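Local coordinates for protein metallo-carboxypeptidase (Pseudomonas aeruginosa, PDB 4A39) that probably acts as a zinc-dependent carboxypeptidase of the M14 family, cytosolic type, removing residues from the C-terminal ends of peptide or protein substrates, at residues P33-A39 against E64-V70. Residues are numbered along the deposited sequence; the frame is centred on the assembly and turned at random.
Sequences PRRIRLA and EHCFTLV
Strands 36-39 and 65-69 form the parallel pair of the mixed β-sheet in the N-terminal domain characteristic of cytosolic carboxypeptidases, with I36 beside F67, R37 beside T68 and L38 beside L69. As parallel pairing demands, the backbone bonds of the first strand reach alternate residues of the second: I36 N donates to C66 O (3.1 Å), I36 O receives a weak bond from T68 N, L38 N donates to T68 O (2.9 Å) and L38 O accepts a bond from V70 N. At the start of the 33-39 segment, P33, whose ring nitrogen cannot donate, offers its carbonyl oxygen to C66 N at 2.7 Å, and its CB lies over a face of the H65 ring.

I36, L38, F67 and L69, all buried, point to one face, where apolar chains suit the core. With CG1 anti to the carbonyl carbon (chi1 -58°), I36 lays CD1 over a face of the F67 ring, 3.7 Å from its centroid, a CH-pi contact; L38 CD1 meets the edge of that ring, which also packs against F109 and F120. On the other face, a water gives a hydrogen to I36 O and bonds T68 OG1 at 2.6 Å; threonine suits this place because its methyl CG2 can still pack 3.5 Å from R37 NH1. The long R37 chain, bent at chi2 and chi3, carries its guanidinium to a salt bridge with D105, while V70 CG1 sits against one face of that group, 3.3 Å from R37 NE.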
loop_
_atom_site.group_PDB
_atom_site.type_symbol
_atom_site.label_atom_id
_atom_site.label_comp_id
_atom_site.label_asym_id
_atom_site.label_seq_id
_atom_site.Cartn_x
_atom_site.Cartn_y
_atom_site.Cartn_z
ATOM N N PRO A 33 -15.859 20.091 22.271
ATOM C CA PRO A 33 -14.508 19.952 21.712
ATOM C C PRO A 33 -13.558 19.006 22.458
ATOM O O PRO A 33 -12.667 18.419 21.843
ATOM C CB PRO A 33 -13.983 21.387 21.701
ATOM C CG PRO A 33 -15.231 22.190 21.494
ATOM C CD PRO A 33 -16.190 21.515 22.447
ATOM N N ARG A 34 -13.740 18.860 23.772
ATOM C CA ARG A 34 -12.864 17.978 24.535
ATOM C C ARG A 34 -13.474 16.589 24.727
ATOM O O ARG A 34 -12.918 15.747 25.441
ATOM C CB ARG A 34 -12.554 18.607 25.907
ATOM C CG ARG A 34 -11.898 19.993 25.818
ATOM C CD ARG A 34 -11.461 20.536 27.187
ATOM N NE ARG A 34 -10.363 19.769 27.768
ATOM C CZ ARG A 34 -10.468 19.018 28.860
ATOM N NH1 ARG A 34 -11.628 18.929 29.497
ATOM N NH2 ARG A 34 -9.414 18.356 29.316
ATOM N N ARG A 35 -14.614 16.349 24.087
ATOM C CA ARG A 35 -15.307 15.064 24.183
ATOM C C ARG A 35 -15.859 14.606 22.837
ATOM O O ARG A 35 -16.981 14.102 22.760
ATOM C CB ARG A 35 -16.457 15.162 25.202
ATOM C CG ARG A 35 -16.026 15.576 26.615
ATOM C CD ARG A 35 -15.434 14.400 27.389
ATOM N NE ARG A 35 -15.108 14.731 28.777
ATOM C CZ ARG A 35 -13.986 15.328 29.169
ATOM N NH1 ARG A 35 -13.056 15.665 28.285
ATOM N NH2 ARG A 35 -13.792 15.580 30.455
ATOM N N ILE A 36 -15.096 14.783 21.767
ATOM C CA ILE A 36 -15.536 14.379 20.434
ATOM C C ILE A 36 -15.500 12.849 20.350
ATOM O O ILE A 36 -14.453 12.240 20.548
ATOM C CB ILE A 36 -14.630 14.999 19.357
ATOM C CG1 ILE A 36 -14.649 16.525 19.499
ATOM C CG2 ILE A 36 -15.107 14.596 17.959
ATOM C CD1 ILE A 36 -13.574 17.238 18.698
ATOM N N ARG A 37 -16.648 12.239 20.064
ATOM C CA ARG A 37 -16.757 10.783 19.989
ATOM C C ARG A 37 -17.086 10.358 18.566
ATOM O O ARG A 37 -18.033 10.863 17.971
ATOM C CB ARG A 37 -17.865 10.291 20.934
ATOM C CG ARG A 37 -17.755 10.804 22.364
ATOM C CD ARG A 37 -16.581 10.200 23.108
ATOM N NE ARG A 37 -16.827 8.816 23.510
ATOM C CZ ARG A 37 -15.987 8.094 24.243
ATOM N NH1 ARG A 37 -14.843 8.623 24.659
ATOM N NH2 ARG A 37 -16.288 6.842 24.562
ATOM N N LEU A 38 -16.305 9.419 18.038
ATOM C CA LEU A 38 -16.487 8.927 16.676
ATOM C C LEU A 38 -16.286 7.419 16.634
ATOM O O LEU A 38 -15.694 6.840 17.540
ATOM C CB LEU A 38 -15.455 9.569 15.743
ATOM C CG LEU A 38 -15.344 11.092 15.745
ATOM C CD1 LEU A 38 -14.045 11.499 15.066
ATOM C CD2 LEU A 38 -16.548 11.705 15.044
ATOM N N ALA A 39 -16.779 6.791 15.570
ATOM C CA ALA A 39 -16.618 5.351 15.386
ATOM C C ALA A 39 -16.148 5.063 13.961
ATOM O O ALA A 39 -16.503 5.775 13.021
ATOM C CB ALA A 39 -17.931 4.624 15.655
ATOM N N GLU A 64 -8.518 23.496 22.419
ATOM C CA GLU A 64 -8.019 22.132 22.360
ATOM C C GLU A 64 -9.157 21.192 21.989
ATOM O O GLU A 64 -10.221 21.223 22.602
ATOM C CB GLU A 64 -7.434 21.710 23.709
ATOM C CG GLU A 64 -7.077 20.232 23.789
ATOM C CD GLU A 64 -6.446 19.850 25.114
ATOM O OE1 GLU A 64 -7.054 20.126 26.173
ATOM O OE2 GLU A 64 -5.341 19.268 25.096
ATOM N N HIS A 65 -8.931 20.369 20.969
ATOM C CA HIS A 65 -9.934 19.399 20.540
ATOM C C HIS A 65 -9.415 18.009 20.860
ATOM O O HIS A 65 -8.277 17.668 20.530
ATOM C CB HIS A 65 -10.210 19.528 19.041
ATOM C CG HIS A 65 -10.878 20.813 18.668
ATOM N ND1 HIS A 65 -12.145 20.870 18.126
ATOM C CD2 HIS A 65 -10.470 22.096 18.807
ATOM C CE1 HIS A 65 -12.490 22.134 17.953
ATOM N NE2 HIS A 65 -11.491 22.898 18.359
ATOM N N CYS A 66 -10.251 17.217 21.520
ATOM C CA CYS A 66 -9.883 15.867 21.917
ATOM C C CYS A 66 -10.808 14.863 21.254
ATOM O O CYS A 66 -12.015 14.856 21.499
ATOM C CB CYS A 66 -9.966 15.750 23.434
ATOM S SG CYS A 66 -8.980 17.024 24.226
ATOM N N PHE A 67 -10.222 14.012 20.417
ATOM C CA PHE A 67 -10.967 13.004 19.672
ATOM C C PHE A 67 -10.801 11.598 20.228
ATOM O O PHE A 67 -9.753 11.259 20.783
ATOM C CB PHE A 67 -10.498 12.992 18.213
ATOM C CG PHE A 67 -10.681 14.299 17.497
ATOM C CD1 PHE A 67 -9.739 15.319 17.628
ATOM C CD2 PHE A 67 -11.790 14.508 16.681
ATOM C CE1 PHE A 67 -9.896 16.528 16.954
ATOM C CE2 PHE A 67 -11.959 15.716 15.999
ATOM C CZ PHE A 67 -11.008 16.730 16.136
ATOM N N THR A 68 -11.840 10.785 20.063
ATOM C CA THR A 68 -11.812 9.396 20.496
ATOM C C THR A 68 -12.517 8.503 19.482
ATOM O O THR A 68 -13.653 8.773 19.100
ATOM C CB THR A 68 -12.523 9.181 21.855
ATOM O OG1 THR A 68 -11.820 9.879 22.890
ATOM C CG2 THR A 68 -12.568 7.685 22.192
ATOM N N LEU A 69 -11.825 7.462 19.026
ATOM C CA LEU A 69 -12.425 6.494 18.114
ATOM C C LEU A 69 -12.837 5.407 19.104
ATOM O O LEU A 69 -12.042 4.542 19.470
ATOM C CB LEU A 69 -11.391 5.980 17.107
ATOM C CG LEU A 69 -10.735 7.079 16.261
ATOM C CD1 LEU A 69 -9.915 6.443 15.143
ATOM C CD2 LEU A 69 -11.813 7.990 15.675
ATOM N N VAL A 70 -14.089 5.488 19.544
ATOM C CA VAL A 70 -14.641 4.590 20.553
ATOM C C VAL A 70 -14.640 3.092 20.284
ATOM O O VAL A 70 -14.637 2.300 21.231
ATOM C CB VAL A 70 -16.087 4.997 20.920
ATOM C CG1 VAL A 70 -16.136 6.472 21.289
ATOM C CG2 VAL A 70 -17.029 4.689 19.768
HETATM O O HOH W 1 -13.090 12.170 23.053
#